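Biotin binding protein A (PDB 2C1S) binds biotin in the manner of avidin, as a four-chain protein of eight-stranded barrels, here holding the sulfoxide of the vitamin. Local coordinates at residues A[15-20]-A[34-39]. Sequence-based numbering, arbitrary orientation.
With BSO (biotin-D-sulfoxide), chain C.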
loop_
_atom_site.group_PDB
_atom_site.type_symbol
_atom_site.label_atom_id
_atom_site.label_comp_id
_atom_site.label_asym_id
_atom_site.label_seq_id
_atom_site.Cartn_x
_atom_site.Cartn_y
_atom_site.Cartn_z
ATOM N N LEU A 15 3.830 -1.579 18.334
ATOM C CA LEU A 15 3.423 -2.969 18.454
ATOM C C LEU A 15 4.250 -3.687 19.523
ATOM O O LEU A 15 3.967 -4.831 19.874
ATOM C CB LEU A 15 3.604 -3.709 17.120
ATOM C CG LEU A 15 2.800 -3.200 15.931
ATOM C CD1 LEU A 15 3.020 -4.113 14.694
ATOM C CD2 LEU A 15 1.331 -3.101 16.282
ATOM N N GLY A 16 5.271 -2.993 20.019
ATOM C CA GLY A 16 6.217 -3.565 20.968
ATOM C C GLY A 16 7.453 -4.161 20.334
ATOM O O GLY A 16 8.307 -4.716 21.032
ATOM N N SER A 17 7.570 -4.043 19.014
ATOM C CA SER A 17 8.769 -4.500 18.337
ATOM C C SER A 17 9.989 -3.628 18.654
ATOM O O SER A 17 9.891 -2.401 18.770
ATOM C CB SER A 17 8.543 -4.543 16.812
ATOM O OG SER A 17 7.466 -5.403 16.548
ATOM N N ASN A 18 11.148 -4.281 18.774
ATOM C CA ASN A 18 12.412 -3.591 18.961
ATOM C C ASN A 18 13.318 -3.778 17.766
ATOM O O ASN A 18 13.276 -4.820 17.117
ATOM C CB ASN A 18 13.105 -4.084 20.246
ATOM C CG ASN A 18 12.365 -3.665 21.476
ATOM O OD1 ASN A 18 12.483 -2.533 21.922
ATOM N ND2 ASN A 18 11.587 -4.566 22.032
ATOM N N MET A 19 14.111 -2.761 17.461
ATOM C CA MET A 19 15.170 -2.915 16.451
ATOM C C MET A 19 16.425 -2.117 16.764
ATOM O O MET A 19 16.368 -0.985 17.243
ATOM C CB MET A 19 14.667 -2.592 15.041
ATOM C CG MET A 19 14.491 -1.151 14.746
ATOM S SD MET A 19 14.320 -0.822 12.994
ATOM C CE MET A 19 13.943 0.925 13.076
ATOM N N THR A 20 17.563 -2.719 16.448
ATOM C CA THR A 20 18.855 -2.077 16.617
ATOM C C THR A 20 19.433 -1.806 15.253
ATOM O O THR A 20 19.446 -2.693 14.407
ATOM C CB THR A 20 19.825 -3.001 17.384
ATOM O OG1 THR A 20 19.183 -3.443 18.587
ATOM C CG2 THR A 20 21.109 -2.241 17.717
ATOM N N TYR A 34 16.190 -7.035 14.193
ATOM C CA TYR A 34 14.774 -6.692 14.356
ATOM C C TYR A 34 14.097 -7.789 15.126
ATOM O O TYR A 34 14.109 -8.965 14.703
ATOM C CB TYR A 34 14.094 -6.528 12.965
ATOM C CG TYR A 34 12.815 -5.712 13.021
ATOM C CD1 TYR A 34 12.829 -4.374 12.637
ATOM C CD2 TYR A 34 11.618 -6.262 13.502
ATOM C CE1 TYR A 34 11.677 -3.587 12.718
ATOM C CE2 TYR A 34 10.411 -5.482 13.585
ATOM C CZ TYR A 34 10.475 -4.131 13.179
ATOM O OH TYR A 34 9.360 -3.296 13.225
ATOM N N GLN A 35 13.532 -7.416 16.279
ATOM C CA GLN A 35 12.799 -8.325 17.137
ATOM C C GLN A 35 11.306 -7.970 17.129
ATOM O O GLN A 35 10.827 -7.129 17.930
ATOM C CB GLN A 35 13.326 -8.238 18.574
ATOM C CG GLN A 35 12.716 -9.278 19.504
ATOM C CD GLN A 35 13.257 -10.692 19.252
ATOM O OE1 GLN A 35 14.455 -10.874 19.027
ATOM N NE2 GLN A 35 12.377 -11.687 19.296
ATOM N N THR A 36 10.563 -8.603 16.236
ATOM C CA THR A 36 9.149 -8.266 16.116
ATOM C C THR A 36 8.346 -8.831 17.281
ATOM O O THR A 36 8.631 -9.939 17.759
ATOM C CB THR A 36 8.572 -8.706 14.709
ATOM O OG1 THR A 36 7.191 -8.366 14.653
ATOM C CG2 THR A 36 8.708 -10.206 14.468
ATOM N N ALA A 37 7.360 -8.068 17.771
ATOM C CA ALA A 37 6.477 -8.530 18.850
ATOM C C ALA A 37 5.370 -9.426 18.352
ATOM O O ALA A 37 4.748 -10.157 19.139
ATOM C CB ALA A 37 5.885 -7.336 19.592
ATOM N N VAL A 38 5.106 -9.350 17.043
ATOM C CA VAL A 38 3.967 -9.993 16.398
ATOM C C VAL A 38 4.400 -10.748 15.126
ATOM O O VAL A 38 5.424 -10.451 14.516
ATOM C CB VAL A 38 2.853 -8.951 16.057
ATOM C CG1 VAL A 38 2.355 -8.256 17.323
ATOM C CG2 VAL A 38 3.388 -7.905 15.124
ATOM N N THR A 39 3.633 -11.760 14.758
ATOM C CA THR A 39 3.866 -12.484 13.523
ATOM C C THR A 39 2.538 -12.981 12.980
ATOM O O THR A 39 1.617 -13.309 13.752
ATOM C CB THR A 39 4.864 -13.663 13.725
ATOM O OG1 THR A 39 5.033 -14.387 12.502
ATOM C CG2 THR A 39 4.354 -14.614 14.784
HETATM C C11 BSO C . 5.742 -12.826 9.408
HETATM O O11 BSO C . 4.899 -12.992 10.320
HETATM O O12 BSO C . 5.581 -13.205 8.234
HETATM C C10 BSO C . 7.087 -12.137 9.726
HETATM C C9 BSO C . 7.065 -11.078 10.853
HETATM C C8 BSO C . 6.388 -9.816 10.334
HETATM C C7 BSO C . 6.156 -8.832 11.498
HETATM C C2 BSO C . 5.440 -7.571 10.962
HETATM S S1 BSO C . 6.442 -6.540 9.879
HETATM C C6 BSO C . 5.277 -5.149 9.965
HETATM C C5 BSO C . 4.776 -5.141 11.423
HETATM N N1 BSO C . 5.668 -4.291 12.226
HETATM C C3 BSO C . 6.304 -5.024 13.148
HETATM O O3 BSO C . 7.080 -4.507 13.957
HETATM N N2 BSO C . 5.973 -6.322 13.133
HETATM C C4 BSO C . 4.960 -6.561 12.060
HETATM O O10 BSO C . 6.304 -7.167 8.518
HETATM O O HOH W 1 10.249 -7.018 20.724
#
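Ser17 OG, anti to its own carbonyl carbon (chi1 -59°), and the Tyr34 ring, with CG anti to the backbone N (chi1 -159°), converge on the ureido oxygen of biotin-D-sulfoxide. Ser17 OG donates to BSO O3 at 2.8 Å and accepts Ala37 N at 2.9 Å, a nearly straight bond that fixes its hydroxyl. Tyr34 OH gives BSO O3 a second bond of 2.7 Å, the oxygen lying at the ring edge; Asn13 ND2 is a further partner of the ligand. Beside them, Thr36 OG1 takes BSO N2 at 2.8 Å and donates its own hydrogen to a lone pair of Val38 O, in the carbonyl plane. Met19 runs obliquely along the CD1-CE1 side of the Tyr34 ring, CB 3.5 Å from CD1, its sulfur in a Met-aromatic contact, while Ser17 CB lies by CE2. On the strands leading into the pocket, Asn18 and Gln35 form an antiparallel hydrogen-bonded pair; Leu15 CD1 meets Val38 CG2 at 3.8 Å, where Trp112 of a second subunit packs on both. A phenylalanine at Tyr34 lacks the hydroxyl, and BSO O3 would probably be held more weakly. Donors on the carbonyl and an acceptor on N2 would probably polarise the ureido group toward an oxyanion-like form, as proposed for streptavidin.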